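Local coordinates for thiamine-binding periplasmic protein (Escherichia coli, PDB 2QRY) that binds thiamine and its mono- and diphosphate in the periplasm with high affinity and serves the ThiBPQ ABC transporter in thiamine import, at residues A[77-85]-A[256-266]. Sequence-based numbering, arbitrary orientation.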
loop_
_atom_site.group_PDB
_atom_site.type_symbol
_atom_site.label_atom_id
_atom_site.label_comp_id
_atom_site.label_asym_id
_atom_site.label_seq_id
_atom_site.Cartn_x
_atom_site.Cartn_y
_atom_site.Cartn_z
ATOM N N SER A 77 8.020 18.472 12.880
ATOM C CA SER A 77 6.838 17.891 12.256
ATOM C C SER A 77 5.584 18.176 13.076
ATOM O O SER A 77 5.631 18.217 14.306
ATOM C CB SER A 77 7.006 16.380 12.108
ATOM O OG SER A 77 5.807 15.788 11.643
ATOM N N LYS A 78 4.462 18.373 12.400
ATOM C CA LYS A 78 3.234 18.637 13.124
ATOM C C LYS A 78 2.386 17.380 13.248
ATOM O O LYS A 78 1.288 17.409 13.807
ATOM C CB LYS A 78 2.451 19.780 12.461
ATOM C CG LYS A 78 2.156 19.625 10.979
ATOM C CD LYS A 78 1.670 20.957 10.398
ATOM C CE LYS A 78 1.147 20.826 8.967
ATOM N NZ LYS A 78 -0.203 20.182 8.891
ATOM N N ALA A 79 2.919 16.268 12.755
ATOM C CA ALA A 79 2.212 14.996 12.811
ATOM C C ALA A 79 2.340 14.290 14.159
ATOM O O ALA A 79 3.389 14.322 14.800
ATOM C CB ALA A 79 2.706 14.076 11.709
ATOM N N ASP A 80 1.252 13.652 14.569
ATOM C CA ASP A 80 1.194 12.886 15.809
ATOM C C ASP A 80 1.288 11.415 15.409
ATOM O O ASP A 80 1.859 10.591 16.121
ATOM C CB ASP A 80 -0.133 13.138 16.531
ATOM C CG ASP A 80 -0.289 14.579 16.990
ATOM O OD1 ASP A 80 0.565 15.043 17.779
ATOM O OD2 ASP A 80 -1.262 15.242 16.574
ATOM N N VAL A 81 0.722 11.100 14.251
ATOM C CA VAL A 81 0.732 9.739 13.731
ATOM C C VAL A 81 0.930 9.736 12.214
ATOM O O VAL A 81 0.414 10.605 11.511
ATOM C CB VAL A 81 -0.609 9.005 14.020
ATOM C CG1 VAL A 81 -0.558 7.592 13.467
ATOM C CG2 VAL A 81 -0.886 8.974 15.504
ATOM N N VAL A 82 1.690 8.766 11.717
ATOM C CA VAL A 82 1.894 8.622 10.282
ATOM C C VAL A 82 1.191 7.331 9.886
ATOM O O VAL A 82 1.637 6.248 10.262
ATOM C CB VAL A 82 3.384 8.498 9.907
ATOM C CG1 VAL A 82 3.510 8.154 8.429
ATOM C CG2 VAL A 82 4.113 9.801 10.215
ATOM N N LEU A 83 0.091 7.448 9.147
ATOM C CA LEU A 83 -0.670 6.280 8.708
ATOM C C LEU A 83 -0.458 6.020 7.210
ATOM O O LEU A 83 -0.726 6.882 6.382
ATOM C CB LEU A 83 -2.156 6.495 8.996
ATOM C CG LEU A 83 -3.139 5.364 8.670
ATOM C CD1 LEU A 83 -4.321 5.416 9.646
ATOM C CD2 LEU A 83 -3.606 5.469 7.221
ATOM N N GLY A 84 0.032 4.838 6.862
ATOM C CA GLY A 84 0.241 4.561 5.457
ATOM C C GLY A 84 1.626 4.086 5.067
ATOM O O GLY A 84 1.938 4.041 3.887
ATOM N N LEU A 85 2.476 3.766 6.033
ATOM C CA LEU A 85 3.792 3.238 5.693
ATOM C C LEU A 85 3.485 1.759 5.574
ATOM O O LEU A 85 2.338 1.371 5.720
ATOM C CB LEU A 85 4.791 3.457 6.824
ATOM C CG LEU A 85 5.151 4.887 7.213
ATOM C CD1 LEU A 85 6.177 4.852 8.341
ATOM C CD2 LEU A 85 5.716 5.626 6.011
ATOM N N SER A 256 5.520 13.760 19.300
ATOM C CA SER A 256 4.114 14.087 19.493
ATOM C C SER A 256 3.820 14.735 20.841
ATOM O O SER A 256 4.274 14.256 21.881
ATOM C CB SER A 256 3.250 12.837 19.358
ATOM O OG SER A 256 1.885 13.174 19.531
ATOM N N LYS A 257 3.050 15.820 20.820
ATOM C CA LYS A 257 2.675 16.506 22.050
ATOM C C LYS A 257 1.336 15.984 22.584
ATOM O O LYS A 257 0.800 16.494 23.577
ATOM C CB LYS A 257 2.623 18.020 21.813
ATOM C CG LYS A 257 4.011 18.640 21.747
ATOM C CD LYS A 257 4.014 20.092 21.312
ATOM C CE LYS A 257 5.429 20.664 21.450
ATOM N NZ LYS A 257 5.574 22.071 20.961
ATOM N N GLN A 258 0.813 14.955 21.921
ATOM C CA GLN A 258 -0.442 14.319 22.310
ATOM C C GLN A 258 -0.230 12.804 22.321
ATOM O O GLN A 258 -0.954 12.063 21.660
ATOM C CB GLN A 258 -1.555 14.670 21.320
ATOM C CG GLN A 258 -1.975 16.140 21.283
ATOM C CD GLN A 258 -2.847 16.545 22.461
ATOM O OE1 GLN A 258 -3.424 15.697 23.143
ATOM N NE2 GLN A 258 -2.962 17.848 22.694
ATOM N N PRO A 259 0.760 12.323 23.089
ATOM C CA PRO A 259 1.058 10.888 23.176
ATOM C C PRO A 259 -0.166 10.021 23.458
ATOM O O PRO A 259 -0.479 9.108 22.697
ATOM C CB PRO A 259 2.070 10.805 24.318
ATOM C CG PRO A 259 2.703 12.145 24.329
ATOM C CD PRO A 259 1.546 13.074 24.082
ATOM N N GLU A 260 -0.855 10.317 24.554
ATOM C CA GLU A 260 -2.031 9.556 24.958
ATOM C C GLU A 260 -3.053 9.378 23.829
ATOM O O GLU A 260 -3.465 8.254 23.531
ATOM C CB GLU A 260 -2.691 10.227 26.169
ATOM C CG GLU A 260 -3.597 9.306 26.969
ATOM C CD GLU A 260 -4.181 9.974 28.202
ATOM O OE1 GLU A 260 -3.421 10.649 28.936
ATOM O OE2 GLU A 260 -5.398 9.813 28.444
ATOM N N LEU A 261 -3.466 10.480 23.205
ATOM C CA LEU A 261 -4.429 10.411 22.108
ATOM C C LEU A 261 -3.877 9.573 20.961
ATOM O O LEU A 261 -4.555 8.683 20.446
ATOM C CB LEU A 261 -4.752 11.807 21.578
ATOM C CG LEU A 261 -6.138 12.386 21.845
ATOM C CD1 LEU A 261 -6.334 13.605 20.954
ATOM C CD2 LEU A 261 -7.211 11.353 21.552
ATOM N N ALA A 262 -2.647 9.874 20.556
ATOM C CA ALA A 262 -2.002 9.153 19.464
ATOM C C ALA A 262 -2.127 7.654 19.686
ATOM O O ALA A 262 -2.422 6.893 18.760
ATOM C CB ALA A 262 -0.524 9.540 19.375
ATOM N N GLN A 263 -1.904 7.238 20.926
ATOM C CA GLN A 263 -1.969 5.830 21.274
ATOM C C GLN A 263 -3.395 5.297 21.331
ATOM O O GLN A 263 -3.629 4.114 21.076
ATOM C CB GLN A 263 -1.226 5.613 22.590
ATOM C CG GLN A 263 0.203 6.115 22.474
ATOM C CD GLN A 263 1.035 5.933 23.723
ATOM O OE1 GLN A 263 0.676 6.410 24.802
ATOM N NE2 GLN A 263 2.169 5.250 23.581
ATOM N N LYS A 264 -4.349 6.162 21.653
ATOM C CA LYS A 264 -5.735 5.729 21.693
ATOM C C LYS A 264 -6.196 5.555 20.252
ATOM O O LYS A 264 -7.086 4.756 19.960
ATOM C CB LYS A 264 -6.616 6.750 22.426
ATOM C CG LYS A 264 -6.269 6.897 23.901
ATOM C CD LYS A 264 -7.484 7.219 24.756
ATOM C CE LYS A 264 -8.045 8.605 24.478
ATOM N NZ LYS A 264 -9.204 8.902 25.380
ATOM N N PHE A 265 -5.575 6.303 19.346
ATOM C CA PHE A 265 -5.923 6.196 17.937
ATOM C C PHE A 265 -5.353 4.911 17.352
ATOM O O PHE A 265 -5.995 4.259 16.532
ATOM C CB PHE A 265 -5.398 7.398 17.152
ATOM C CG PHE A 265 -5.636 7.291 15.675
ATOM C CD1 PHE A 265 -4.677 6.724 14.843
ATOM C CD2 PHE A 265 -6.842 7.705 15.126
ATOM C CE1 PHE A 265 -4.921 6.569 13.489
ATOM C CE2 PHE A 265 -7.098 7.553 13.773
ATOM C CZ PHE A 265 -6.134 6.983 12.952
ATOM N N LEU A 266 -4.150 4.547 17.780
ATOM C CA LEU A 266 -3.505 3.332 17.295
ATOM C C LEU A 266 -4.230 2.071 17.774
ATOM O O LEU A 266 -4.342 1.097 17.031
ATOM C CB LEU A 266 -2.037 3.298 17.735
ATOM C CG LEU A 266 -1.135 4.367 17.095
ATOM C CD1 LEU A 266 0.269 4.288 17.678
ATOM C CD2 LEU A 266 -1.095 4.178 15.580
HETATM O O HOH W 1 1.551 17.274 18.606
#
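Asp80 and Ser256 meet because their first torsions turn the polar groups to one another: the Asp80 carboxylate lies beside its backbone N (chi1 -65°), while Ser256 OG swings opposite its own N (chi1 -179°). Ser256 OG donates to Asp80 OD1 at 2.9 Å, reaching the anti side of that oxygen from 25° out of the carboxylate plane. The same OG accepts from the backbone N of Gln258 at 3.2 Å, which makes an ST turn leading into helix 259-269, with Gln258 as N-cap. A water adds a second link, donating a hydrogen bond to Asp80 OD1 (2.6 Å) and accepting one from the backbone N of Lys257. The other carboxylate oxygen, OD2, is bound by the backbone N of Thr26 on the adjoining parallel strand, so both oxygens are engaged and the rotation of the group is fixed.

Beyond this polar corner the contact is apolar. Val81 divides its two methyls: CG2 sits 3.9 Å from Ala262 CB, whereas CG1 approaches Leu266 CD2, the two side chains running past each other in opposite senses. About one helical turn after Ala262, Phe265 meets Leu83, two residues on from Val81; Leu83 CD1 lies near the ring plane, at its edge, 4.1 Å from CE1, and the side chains cross at about a right angle. Phe47 meets the same ring edge-to-face. Strand 81-85 and helix 259-266 run roughly parallel, and their axes come within 10.1 Å, a spacing that fits a helix packed on a sheet. The contact thus packs this helix against strand 81-86, which pairs with strands 24-29 and 243-252, with the Leu83 side chain about 9 Å from the bound thiamin phosphate. Buried and met by three donors, the Asp80 carboxylate is probably ionised, tying the residue just before the strand to the turn that leads into the helix.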